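Pyridoxamine 5-phosphate-dependent dehydrase (Escherichia coli, PDB 3B8X) catalyses removal of the C3'-hydroxyl from GDP-4-keto-6-deoxymannose by a combined transamination-deoxygenation reaction in the biosynthesis of L-colitose for the bacterial O-antigen. Local coordinates at residues B[59-70]-B[92-102]. The protein carries 1 engineered substitution. Numbering follows the deposited sequence.
With G4M ([(2R,3S,4R,5R)-5-(2-amino-6-oxo-1,6-dihydro-9H-purin-9-yl)-3,4-dihydroxytetrahydrofuran-2-yl]methyl (2R,3S,4S,5S,6R)-3,4-dihydroxy-5-[({3-hydroxy-2-methyl-5-[(phosphonooxy)methyl]pyridin-4-yl}methyl)amino]-6-methyltetrahydro-2H-pyran-2-yl dihydrogen diphosphate), chain O.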
# COMPACT_ATOMS: atom_id res chain seq x y z
N SER B 59 -6.61 -2.33 -4.58
CA SER B 59 -6.57 -0.87 -4.36
C SER B 59 -5.20 -0.30 -4.73
O SER B 59 -5.11 0.73 -5.38
CB SER B 59 -6.92 -0.49 -2.91
OG SER B 59 -8.22 -0.95 -2.53
N THR B 60 -4.12 -0.96 -4.29
CA THR B 60 -2.80 -0.49 -4.67
C THR B 60 -2.57 -0.80 -6.15
O THR B 60 -1.71 -0.21 -6.81
CB THR B 60 -1.71 -1.08 -3.72
OG1 THR B 60 -1.70 -2.52 -3.77
CG2 THR B 60 -1.93 -0.59 -2.32
N ALA B 61 -3.34 -1.70 -6.74
CA ALA B 61 -3.12 -1.88 -8.19
C ALA B 61 -3.69 -0.66 -8.97
O ALA B 61 -3.06 -0.09 -9.88
CB ALA B 61 -3.78 -3.23 -8.66
N ASN B 62 -4.85 -0.19 -8.54
CA ASN B 62 -5.42 0.99 -9.13
C ASN B 62 -4.52 2.19 -8.85
O ASN B 62 -4.38 3.07 -9.70
CB ASN B 62 -6.79 1.29 -8.49
CG ASN B 62 -7.91 0.49 -9.08
OD1 ASN B 62 -7.76 -0.16 -10.11
ND2 ASN B 62 -9.08 0.55 -8.43
N LEU B 63 -3.93 2.25 -7.64
CA LEU B 63 -3.08 3.39 -7.33
C LEU B 63 -1.92 3.47 -8.34
O LEU B 63 -1.66 4.52 -8.93
CB LEU B 63 -2.57 3.34 -5.90
CG LEU B 63 -1.66 4.47 -5.40
CD1 LEU B 63 -2.36 5.78 -5.20
CD2 LEU B 63 -1.08 3.98 -4.09
N LEU B 64 -1.26 2.34 -8.53
CA LEU B 64 -0.15 2.27 -9.51
C LEU B 64 -0.60 2.50 -10.94
O LEU B 64 0.18 3.02 -11.74
CB LEU B 64 0.63 0.95 -9.40
CG LEU B 64 1.43 0.66 -8.10
CD1 LEU B 64 2.61 -0.28 -8.24
CD2 LEU B 64 1.88 1.91 -7.40
N MET B 65 -1.80 2.02 -11.29
CA MET B 65 -2.30 2.20 -12.66
C MET B 65 -2.33 3.69 -12.99
O MET B 65 -1.79 4.11 -14.02
CB MET B 65 -3.67 1.57 -12.85
CG MET B 65 -4.18 1.81 -14.20
SD MET B 65 -5.68 0.85 -14.50
CE MET B 65 -6.89 1.48 -13.30
N ILE B 66 -2.93 4.49 -12.12
CA ILE B 66 -2.99 5.96 -12.32
C ILE B 66 -1.61 6.63 -12.24
O ILE B 66 -1.22 7.47 -13.05
CB ILE B 66 -3.93 6.61 -11.25
CG1 ILE B 66 -5.31 5.98 -11.36
CG2 ILE B 66 -4.00 8.11 -11.42
CD1 ILE B 66 -5.85 6.02 -12.80
N ALA B 67 -0.86 6.30 -11.22
CA ALA B 67 0.45 6.91 -11.06
C ALA B 67 1.37 6.71 -12.26
O ALA B 67 2.09 7.62 -12.70
CB ALA B 67 1.09 6.35 -9.83
N ALA B 68 1.43 5.48 -12.74
CA ALA B 68 2.32 5.23 -13.86
C ALA B 68 2.14 6.18 -15.03
O ALA B 68 3.09 6.49 -15.71
CB ALA B 68 2.17 3.81 -14.31
N LEU B 69 0.90 6.61 -15.30
CA LEU B 69 0.62 7.48 -16.42
C LEU B 69 1.26 8.86 -16.31
O LEU B 69 1.34 9.60 -17.29
CB LEU B 69 -0.89 7.62 -16.62
CG LEU B 69 -1.58 6.30 -16.93
CD1 LEU B 69 -3.11 6.38 -16.81
CD2 LEU B 69 -1.14 5.77 -18.27
N PHE B 70 1.75 9.19 -15.13
CA PHE B 70 2.38 10.48 -14.92
C PHE B 70 3.87 10.37 -15.17
O PHE B 70 4.57 11.37 -15.24
CB PHE B 70 2.12 10.96 -13.48
CG PHE B 70 0.71 11.42 -13.24
CD1 PHE B 70 -0.34 10.51 -13.24
CD2 PHE B 70 0.44 12.78 -13.00
CE1 PHE B 70 -1.64 10.95 -13.09
CE2 PHE B 70 -0.86 13.24 -12.88
CZ PHE B 70 -1.91 12.32 -12.87
N THR B 92 -11.79 2.96 -3.85
CA THR B 92 -10.43 3.01 -4.37
C THR B 92 -10.31 3.01 -5.90
O THR B 92 -9.22 3.08 -6.42
CB THR B 92 -9.45 2.04 -3.68
OG1 THR B 92 -9.83 0.68 -3.95
CG2 THR B 92 -9.35 2.28 -2.19
N THR B 93 -11.44 2.95 -6.61
CA THR B 93 -11.44 3.23 -8.04
C THR B 93 -11.24 4.77 -8.13
O THR B 93 -10.43 5.29 -8.92
CB THR B 93 -12.78 2.94 -8.68
OG1 THR B 93 -13.11 1.57 -8.46
CG2 THR B 93 -12.65 3.16 -10.19
N TYR B 94 -11.93 5.49 -7.25
CA TYR B 94 -11.89 6.96 -7.23
C TYR B 94 -10.70 7.73 -6.59
O TYR B 94 -10.28 8.79 -7.09
CB TYR B 94 -13.18 7.45 -6.57
CG TYR B 94 -14.41 6.91 -7.26
CD1 TYR B 94 -14.68 7.23 -8.58
CD2 TYR B 94 -15.27 6.06 -6.59
CE1 TYR B 94 -15.79 6.68 -9.21
CE2 TYR B 94 -16.40 5.54 -7.18
CZ TYR B 94 -16.66 5.87 -8.49
OH TYR B 94 -17.78 5.32 -9.09
N TYR B 95 -10.21 7.26 -5.45
CA TYR B 95 -9.19 8.01 -4.70
C TYR B 95 -7.92 8.36 -5.46
O TYR B 95 -7.40 9.48 -5.34
CB TYR B 95 -8.89 7.38 -3.34
CG TYR B 95 -10.08 7.13 -2.38
CD1 TYR B 95 -11.21 7.95 -2.32
CD2 TYR B 95 -10.06 6.02 -1.54
CE1 TYR B 95 -12.26 7.69 -1.42
CE2 TYR B 95 -11.08 5.76 -0.65
CZ TYR B 95 -12.18 6.58 -0.61
OH TYR B 95 -13.15 6.31 0.34
N PRO B 96 -7.33 7.35 -6.12
CA PRO B 96 -6.06 7.61 -6.82
C PRO B 96 -6.30 8.77 -7.80
O PRO B 96 -5.40 9.48 -8.18
CB PRO B 96 -5.79 6.30 -7.59
CG PRO B 96 -6.60 5.24 -6.86
CD PRO B 96 -7.79 5.96 -6.25
N LEU B 97 -7.54 8.98 -8.22
CA LEU B 97 -7.79 10.02 -9.21
C LEU B 97 -7.56 11.33 -8.53
O LEU B 97 -6.85 12.20 -9.03
CB LEU B 97 -9.21 9.89 -9.77
CG LEU B 97 -9.63 8.56 -10.39
CD1 LEU B 97 -11.00 8.72 -11.03
CD2 LEU B 97 -8.61 8.08 -11.46
N GLN B 98 -8.10 11.45 -7.33
CA GLN B 98 -7.95 12.70 -6.59
C GLN B 98 -6.53 12.80 -6.09
O GLN B 98 -6.04 13.90 -5.89
CB GLN B 98 -8.83 12.64 -5.35
CG GLN B 98 -8.77 13.88 -4.45
CD GLN B 98 -7.69 13.82 -3.37
OE1 GLN B 98 -7.15 12.76 -3.04
NE2 GLN B 98 -7.32 15.00 -2.87
N GLN B 99 -5.93 11.67 -5.78
CA GLN B 99 -4.57 11.63 -5.26
C GLN B 99 -3.57 12.10 -6.29
O GLN B 99 -2.54 12.63 -5.93
CB GLN B 99 -4.26 10.27 -4.68
CG GLN B 99 -5.11 10.09 -3.39
CD GLN B 99 -5.34 8.63 -2.98
OE1 GLN B 99 -5.06 7.70 -3.74
NE2 GLN B 99 -5.76 8.42 -1.71
N TYR B 100 -3.91 11.99 -7.57
CA TYR B 100 -3.04 12.48 -8.64
C TYR B 100 -3.51 13.77 -9.26
O TYR B 100 -3.05 14.15 -10.33
CB TYR B 100 -2.74 11.42 -9.68
CG TYR B 100 -1.70 10.47 -9.10
CD1 TYR B 100 -2.06 9.54 -8.11
CD2 TYR B 100 -0.35 10.61 -9.43
CE1 TYR B 100 -1.09 8.75 -7.49
CE2 TYR B 100 0.61 9.87 -8.79
CZ TYR B 100 0.24 8.95 -7.83
OH TYR B 100 1.24 8.16 -7.31
N GLY B 101 -4.44 14.43 -8.56
CA GLY B 101 -5.00 15.73 -8.97
C GLY B 101 -5.68 15.78 -10.33
O GLY B 101 -5.61 16.78 -11.02
N LEU B 102 -6.38 14.72 -10.70
CA LEU B 102 -7.09 14.71 -11.96
C LEU B 102 -8.49 15.35 -11.87
O LEU B 102 -9.07 15.49 -10.79
CB LEU B 102 -7.18 13.30 -12.52
CG LEU B 102 -5.85 12.64 -12.87
CD1 LEU B 102 -6.14 11.11 -13.03
CD2 LEU B 102 -5.32 13.24 -14.15
OP3 G4M O . -10.18 -5.04 -1.94
PL G4M O . -9.02 -4.66 -2.95
OP1 G4M O . -8.06 -3.48 -2.39
OP2 G4M O . -8.14 -5.97 -3.25
OP4 G4M O . -9.69 -4.26 -4.38
C5B G4M O . -10.23 -2.97 -4.26
C5L G4M O . -11.27 -2.83 -5.30
C6L G4M O . -11.01 -2.07 -6.42
N1L G4M O . -11.95 -1.88 -7.32
C2L G4M O . -13.16 -2.40 -7.22
C2A G4M O . -14.21 -2.10 -8.27
C3L G4M O . -13.51 -3.22 -6.15
O3L G4M O . -14.79 -3.66 -6.07
C4L G4M O . -12.51 -3.47 -5.16
C4A G4M O . -12.77 -4.26 -4.03
N4A G4M O . -13.98 -4.71 -3.83
C4G G4M O . -14.21 -5.60 -2.75
C5G G4M O . -15.59 -5.43 -2.17
C6G G4M O . -16.65 -5.46 -3.27
O5G G4M O . -15.73 -6.62 -1.40
C3G G4M O . -13.21 -5.37 -1.60
O3G G4M O . -12.26 -6.43 -1.64
C2G G4M O . -13.96 -5.44 -0.24
O2G G4M O . -13.05 -5.61 0.86
C1G G4M O . -14.93 -6.60 -0.22
O1G G4M O . -15.87 -6.29 0.81
P2 G4M O . -16.42 -7.47 1.72
O3P G4M O . -16.90 -8.71 0.79
O4P G4M O . -17.77 -6.93 2.44
OPP G4M O . -15.17 -7.81 2.68
P G4M O . -15.55 -8.78 3.90
O1P G4M O . -16.78 -8.38 4.88
O2P G4M O . -14.18 -8.71 4.72
O5' G4M O . -15.55 -10.28 3.40
C5' G4M O . -16.84 -10.67 2.98
C4' G4M O . -17.15 -11.98 3.69
O4' G4M O . -15.97 -12.84 3.68
C3' G4M O . -17.50 -11.72 5.17
O3' G4M O . -18.43 -12.72 5.55
C2' G4M O . -16.14 -11.90 5.89
O2' G4M O . -16.38 -12.36 7.22
C1' G4M O . -15.56 -13.04 5.06
N9 G4M O . -14.09 -13.08 5.15
C8 G4M O . -13.24 -12.13 4.67
N7 G4M O . -12.01 -12.54 4.90
C4 G4M O . -13.36 -14.12 5.66
C5 G4M O . -12.00 -13.78 5.51
C6 G4M O . -10.99 -14.70 5.95
O6 G4M O . -9.79 -14.49 5.85
N3 G4M O . -13.70 -15.28 6.24
C2 G4M O . -12.75 -16.11 6.66
N1 G4M O . -11.42 -15.85 6.53
N2 G4M O . -13.12 -17.28 7.26
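Thr92 OG1 donates to Ser59 OG at 2.7 Å, and Ser59 OG in turn donates to phosphate oxygen OP1 of G4M at 2.5 Å. Ser59 sets OG beside its own backbone N (chi1 -58°), and that N also donates a hydrogen bond to OP1. One phosphate oxygen is therefore gripped twice by Ser59, in the first turn of helix 58-68. One turn on, Asn62 ND2 reaches Thr92 O at 3.2 Å, coming from above the carbonyl plane. The Asn62 amide has further partners in Asp161 and Thr183, and Asp161 also binds Thr93 OG1. The two helices run at 35° to each other, and apolar side chains meet between them. The ring of Pro96 lies against the backbone of Leu63, and its CB meets Ile66 CG1 at 3.8 Å. Ile66 CD1 continues to Leu97 CD2. At the far end Tyr100 lies across helix 59-68. Ala67 CA sits over one face of its ring, toward the rim, while Leu63 CD1 comes in at the ring edge. The edge of Tyr100 points to the face of Phe70 in a tilted edge-to-face pair, with planes at 52° and CD2 over the centre of the Phe70 ring. Tyr100 OH is hydrogen-bonded to Tyr249 OH of the same chain. Gln99 NE2 binds Gly248 O of the second subunit. A Schellman motif ends helix 92-99, with Gly101 at positive phi, and turns Leu102 back onto Ile66 and Phe70. The contact thus joins two helices beside the large mixed sheet of the fold-type I (aspartate aminotransferase) fold, by a polar end and a mainly apolar remainder. With Thr92 OG1 donating to Ser59 OG, helix 92-99 probably orients the hydroxyl that holds the cofactor-derived phosphate of G4M.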